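Local atomic coordinates of sniffer CG10964-PA (Drosophila melanogaster, PDB entry 1SNY), a protein that probably reduces carbonyl compounds with NADPH, as a Rossmann-fold member of the short-chain dehydrogenase/reductase family that binds NADP. Residues H50-C55 with A92-V97; L37-L42 with A61-D66. All coordinates share one frame; numbering follows the deposited sequence.

Contact 1 of 2, residues H50-C55 with A92-V97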
loop_
_atom_site.group_PDB
_atom_site.type_symbol
_atom_site.label_atom_id
_atom_site.label_comp_id
_atom_site.label_asym_id
_atom_site.label_seq_id
_atom_site.Cartn_x
_atom_site.Cartn_y
_atom_site.Cartn_z
ATOM N N HIS A 50 -20.601 -25.740 -2.209
ATOM C CA HIS A 50 -19.193 -25.951 -2.492
ATOM C C HIS A 50 -18.369 -24.962 -1.680
ATOM O O HIS A 50 -18.433 -23.747 -1.898
ATOM C CB HIS A 50 -18.916 -25.768 -3.985
ATOM C CG HIS A 50 -19.682 -26.710 -4.861
ATOM N ND1 HIS A 50 -19.548 -28.080 -4.776
ATOM C CD2 HIS A 50 -20.580 -26.479 -5.848
ATOM C CE1 HIS A 50 -20.330 -28.651 -5.675
ATOM N NE2 HIS A 50 -20.966 -27.702 -6.339
ATOM N N LEU A 51 -17.609 -25.497 -0.733
ATOM C CA LEU A 51 -16.768 -24.682 0.125
ATOM C C LEU A 51 -15.316 -25.035 -0.180
ATOM O O LEU A 51 -14.791 -26.004 0.363
ATOM C CB LEU A 51 -17.084 -24.984 1.593
ATOM C CG LEU A 51 -16.828 -23.927 2.671
ATOM C CD1 LEU A 51 -17.281 -24.475 4.014
ATOM C CD2 LEU A 51 -15.358 -23.543 2.720
ATOM N N PHE A 52 -14.681 -24.268 -1.065
ATOM C CA PHE A 52 -13.279 -24.516 -1.409
ATOM C C PHE A 52 -12.368 -23.872 -0.377
ATOM O O PHE A 52 -12.529 -22.696 -0.023
ATOM C CB PHE A 52 -12.937 -23.970 -2.799
ATOM C CG PHE A 52 -13.760 -24.567 -3.899
ATOM C CD1 PHE A 52 -15.036 -24.086 -4.164
ATOM C CD2 PHE A 52 -13.272 -25.636 -4.649
ATOM C CE1 PHE A 52 -15.817 -24.658 -5.161
ATOM C CE2 PHE A 52 -14.048 -26.215 -5.649
ATOM C CZ PHE A 52 -15.320 -25.726 -5.905
ATOM N N THR A 53 -11.406 -24.652 0.101
ATOM C CA THR A 53 -10.474 -24.189 1.116
ATOM C C THR A 53 -9.048 -24.505 0.711
ATOM O O THR A 53 -8.742 -25.636 0.329
ATOM C CB THR A 53 -10.740 -24.884 2.458
ATOM O OG1 THR A 53 -10.545 -26.295 2.304
ATOM C CG2 THR A 53 -12.157 -24.635 2.916
ATOM N N THR A 54 -8.173 -23.512 0.799
ATOM C CA THR A 54 -6.776 -23.717 0.453
ATOM C C THR A 54 -5.956 -23.840 1.729
ATOM O O THR A 54 -6.371 -23.398 2.803
ATOM C CB THR A 54 -6.193 -22.537 -0.345
ATOM O OG1 THR A 54 -6.078 -21.395 0.515
ATOM C CG2 THR A 54 -7.082 -22.191 -1.524
ATOM N N CYS A 55 -4.790 -24.453 1.597
ATOM C CA CYS A 55 -3.859 -24.621 2.703
ATOM C C CYS A 55 -2.582 -25.110 2.045
ATOM O O CYS A 55 -2.633 -25.746 0.995
ATOM C CB CYS A 55 -4.382 -25.625 3.742
ATOM S SG CYS A 55 -4.507 -27.348 3.214
ATOM N N ALA A 92 -9.083 -23.944 -12.612
ATOM C CA ALA A 92 -9.541 -25.057 -13.432
ATOM C C ALA A 92 -10.323 -26.022 -12.555
ATOM O O ALA A 92 -11.447 -26.396 -12.881
ATOM C CB ALA A 92 -8.351 -25.770 -14.069
ATOM N N ASP A 93 -9.729 -26.412 -11.432
ATOM C CA ASP A 93 -10.379 -27.336 -10.515
ATOM C C ASP A 93 -11.721 -26.795 -10.032
ATOM O O ASP A 93 -12.691 -27.541 -9.899
ATOM C CB ASP A 93 -9.475 -27.625 -9.313
ATOM C CG ASP A 93 -8.129 -28.200 -9.719
ATOM O OD1 ASP A 93 -8.068 -28.896 -10.754
ATOM O OD2 ASP A 93 -7.134 -27.965 -9.000
ATOM N N ILE A 94 -11.779 -25.496 -9.768
ATOM C CA ILE A 94 -13.019 -24.895 -9.309
ATOM C C ILE A 94 -14.084 -24.970 -10.397
ATOM O O ILE A 94 -15.180 -25.482 -10.168
ATOM C CB ILE A 94 -12.813 -23.416 -8.902
ATOM C CG1 ILE A 94 -11.892 -23.343 -7.682
ATOM C CG2 ILE A 94 -14.158 -22.762 -8.589
ATOM C CD1 ILE A 94 -11.555 -21.926 -7.238
ATOM N N GLU A 95 -13.753 -24.471 -11.582
ATOM C CA GLU A 95 -14.693 -24.465 -12.696
ATOM C C GLU A 95 -15.244 -25.860 -12.992
ATOM O O GLU A 95 -16.421 -26.013 -13.315
ATOM C CB GLU A 95 -14.024 -23.889 -13.947
ATOM C CG GLU A 95 -14.993 -23.598 -15.084
ATOM C CD GLU A 95 -14.340 -22.847 -16.229
ATOM O OE1 GLU A 95 -13.376 -23.379 -16.825
ATOM O OE2 GLU A 95 -14.790 -21.722 -16.535
ATOM N N GLY A 96 -14.394 -26.874 -12.875
ATOM C CA GLY A 96 -14.837 -28.229 -13.136
ATOM C C GLY A 96 -15.960 -28.640 -12.205
ATOM O O GLY A 96 -16.872 -29.375 -12.595
ATOM N N VAL A 97 -15.906 -28.151 -10.971
ATOM C CA VAL A 97 -16.913 -28.481 -9.977
ATOM C C VAL A 97 -18.158 -27.602 -10.060
ATOM O O VAL A 97 -19.281 -28.111 -10.067
ATOM C CB VAL A 97 -16.324 -28.384 -8.548
ATOM C CG1 VAL A 97 -17.391 -28.701 -7.516
ATOM C CG2 VAL A 97 -15.152 -29.343 -8.408
#
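His50 and Phe52, on strand 50-55, face Val97 and Ile94 on a turn of helix 87-98. The two segments run nearly antiparallel, at 170°, with their axes 10.8 Å apart at closest approach, and the nearest alpha carbons pair Phe52 with Ile94 and His50 with Val97. Alternation along the strand sends the side chains of His50 and Phe52 to the helix. No hydrogen bond crosses the gap; aromatic rings meet aliphatic branches instead. Ile94 lays its CG1 over one face of the Phe52 ring in a CH-pi contact, 4.2 Å from the ring centroid, displaced toward the CD2 and CE2 rim. The backbone of the helix comes close as well, with Phe52 CE2 4.0 Å from Ile94 CA. Val97 meets the same ring differently: its CB lies in the ring plane, at the edge, 3.9 Å from Phe52 CZ. With Val97 CG1 anti to its own backbone N (chi1 179°), that methyl reaches the imidazole and sits over one face of His50, 3.7 Å from the centroid. Val97 thus serves both rings, its CB at the edge of Phe52 and its CG1 over the face of His50. His75 on the adjoining strand 74-78 stacks with Phe52 and hydrogen-bonds to His50 ND1 through its NE2, which helps fix how the imidazole is turned. Helix 87-98 therefore packs on one side of the parallel Rossmann sheet, where Ile94 and Phe52 both also touch Leu25 of strand 23-26; on the other side, Leu51 and Thr53 turn to helix 32-42.

Contact 2 of 2, residues L37-L42 with A61-D66; sequences LVKALL and AKELED
Lys39 and Glu63 reach toward each other from two separate helices, 32-42 and the opening turn of 62-70, which begins just after Ala61 at its N-cap position; Lys39 CA and Glu63 CA are 10.5 Å apart, so long side chains have to span the gap. Beyond CG the chain of Lys39 is extended, with the remaining torsions all close to 180°, which carries the ammonium well away from its own helix; CG itself stands anti to the carbonyl carbon (chi1 -61°). Glu63 is extended beyond CG too, and the two chains cross at about a right angle. NZ of Lys39 donates a hydrogen bond to OE2 of Glu63 at 2.7 Å, making a salt bridge. The approach is from above the carboxylate, 66° out of its plane. The grip is lopsided, since OE1 of Glu63 is 3.8 Å from the same NZ. The last methylene comes along, with Lys39 CE 3.4 Å from Glu63 OE2. Beneath the bridge, Val38 and Leu64 turn to the sheet. The side chain of Glu63 lies about 7 Å from that of Asn30, an NADP-binding residue, and about 11 Å from the bound cofactor. This is a surface contact of a single charged pair, with Glu63 exposed, so solvent probably screens the attraction. The steep approach suggests that charge attraction matters more here than finely directed hydrogen bonding.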
loop_
_atom_site.group_PDB
_atom_site.type_symbol
_atom_site.label_atom_id
_atom_site.label_comp_id
_atom_site.label_asym_id
_atom_site.label_seq_id
_atom_site.Cartn_x
_atom_site.Cartn_y
_atom_site.Cartn_z
ATOM N N LEU A 37 -13.932 -19.371 9.904
ATOM C CA LEU A 37 -14.944 -19.045 8.909
ATOM C C LEU A 37 -15.552 -20.318 8.348
ATOM O O LEU A 37 -16.760 -20.396 8.150
ATOM C CB LEU A 37 -14.335 -18.219 7.771
ATOM C CG LEU A 37 -13.922 -16.777 8.072
ATOM C CD1 LEU A 37 -13.241 -16.187 6.845
ATOM C CD2 LEU A 37 -15.145 -15.951 8.446
ATOM N N VAL A 38 -14.709 -21.312 8.079
ATOM C CA VAL A 38 -15.191 -22.586 7.551
ATOM C C VAL A 38 -16.275 -23.134 8.474
ATOM O O VAL A 38 -17.389 -23.418 8.037
ATOM C CB VAL A 38 -14.054 -23.630 7.458
ATOM C CG1 VAL A 38 -14.603 -24.956 6.961
ATOM C CG2 VAL A 38 -12.968 -23.134 6.531
ATOM N N LYS A 39 -15.948 -23.264 9.756
ATOM C CA LYS A 39 -16.896 -23.788 10.729
ATOM C C LYS A 39 -18.168 -22.954 10.804
ATOM O O LYS A 39 -19.268 -23.499 10.857
ATOM C CB LYS A 39 -16.248 -23.867 12.113
ATOM C CG LYS A 39 -15.031 -24.775 12.178
ATOM C CD LYS A 39 -14.432 -24.781 13.575
ATOM C CE LYS A 39 -13.179 -25.640 13.636
ATOM N NZ LYS A 39 -12.528 -25.563 14.976
ATOM N N ALA A 40 -18.022 -21.635 10.808
ATOM C CA ALA A 40 -19.183 -20.757 10.880
ATOM C C ALA A 40 -20.057 -20.902 9.637
ATOM O O ALA A 40 -21.276 -20.765 9.711
ATOM C CB ALA A 40 -18.738 -19.310 11.035
ATOM N N LEU A 41 -19.429 -21.169 8.496
ATOM C CA LEU A 41 -20.165 -21.332 7.248
ATOM C C LEU A 41 -21.026 -22.582 7.329
ATOM O O LEU A 41 -22.167 -22.600 6.859
ATOM C CB LEU A 41 -19.196 -21.435 6.068
ATOM C CG LEU A 41 -18.527 -20.121 5.652
ATOM C CD1 LEU A 41 -17.383 -20.403 4.700
ATOM C CD2 LEU A 41 -19.560 -19.206 5.008
ATOM N N LEU A 42 -20.468 -23.623 7.937
ATOM C CA LEU A 42 -21.169 -24.890 8.104
ATOM C C LEU A 42 -22.377 -24.749 9.032
ATOM O O LEU A 42 -23.458 -25.252 8.731
ATOM C CB LEU A 42 -20.212 -25.945 8.665
ATOM C CG LEU A 42 -18.998 -26.272 7.793
ATOM C CD1 LEU A 42 -18.105 -27.276 8.501
ATOM C CD2 LEU A 42 -19.464 -26.819 6.457
ATOM N N ALA A 61 -2.933 -29.492 8.827
ATOM C CA ALA A 61 -4.335 -29.098 8.796
ATOM C C ALA A 61 -5.217 -30.300 9.116
ATOM O O ALA A 61 -6.160 -30.605 8.384
ATOM C CB ALA A 61 -4.686 -28.545 7.419
ATOM N N LYS A 62 -4.891 -30.989 10.204
ATOM C CA LYS A 62 -5.651 -32.158 10.621
ATOM C C LYS A 62 -7.104 -31.770 10.856
ATOM O O LYS A 62 -8.020 -32.448 10.392
ATOM C CB LYS A 62 -5.051 -32.744 11.894
ATOM N N GLU A 63 -7.309 -30.672 11.576
ATOM C CA GLU A 63 -8.659 -30.209 11.869
ATOM C C GLU A 63 -9.444 -29.902 10.595
ATOM O O GLU A 63 -10.629 -30.216 10.506
ATOM C CB GLU A 63 -8.609 -28.981 12.778
ATOM C CG GLU A 63 -9.973 -28.385 13.083
ATOM C CD GLU A 63 -9.999 -27.638 14.401
ATOM O OE1 GLU A 63 -9.025 -26.915 14.699
ATOM O OE2 GLU A 63 -11.001 -27.770 15.135
ATOM N N LEU A 64 -8.784 -29.295 9.611
ATOM C CA LEU A 64 -9.439 -28.975 8.343
ATOM C C LEU A 64 -9.655 -30.261 7.558
ATOM O O LEU A 64 -10.693 -30.451 6.923
ATOM C CB LEU A 64 -8.579 -28.016 7.513
ATOM C CG LEU A 64 -9.075 -27.737 6.087
ATOM C CD1 LEU A 64 -10.436 -27.056 6.133
ATOM C CD2 LEU A 64 -8.071 -26.867 5.353
ATOM N N GLU A 65 -8.658 -31.139 7.605
ATOM C CA GLU A 65 -8.720 -32.417 6.909
ATOM C C GLU A 65 -9.798 -33.292 7.546
ATOM O O GLU A 65 -10.417 -34.125 6.880
ATOM C CB GLU A 65 -7.358 -33.109 6.982
ATOM C CG GLU A 65 -7.276 -34.432 6.244
ATOM C CD GLU A 65 -7.747 -34.329 4.810
ATOM O OE1 GLU A 65 -8.976 -34.289 4.590
ATOM O OE2 GLU A 65 -6.887 -34.280 3.904
ATOM N N ASP A 66 -10.020 -33.088 8.841
ATOM C CA ASP A 66 -11.023 -33.842 9.579
ATOM C C ASP A 66 -12.406 -33.303 9.239
ATOM O O ASP A 66 -13.352 -34.068 9.054
ATOM C CB ASP A 66 -10.768 -33.730 11.074
#

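Overall arrangement
From the N terminus, the chain passes strand 23-26 and helix 32-42, the first half of contact 2, then strand 50-55, the first half of contact 1. Helix 62-70 closes the loop of contact 2; after strand 74-78, helix 87-98 closes that of contact 1. The segments alternate, so the two loops cross, and strand 50-55 lies within the loop of contact 2. Their centres are 15 Å apart, and the strand joins them: Leu51 packs on Val38 and Leu42, and Thr53 on Val38 and Leu64. Contact 2 thus bridges two helices on one side of the Rossmann sheet, while contact 1 ties a helix to the other.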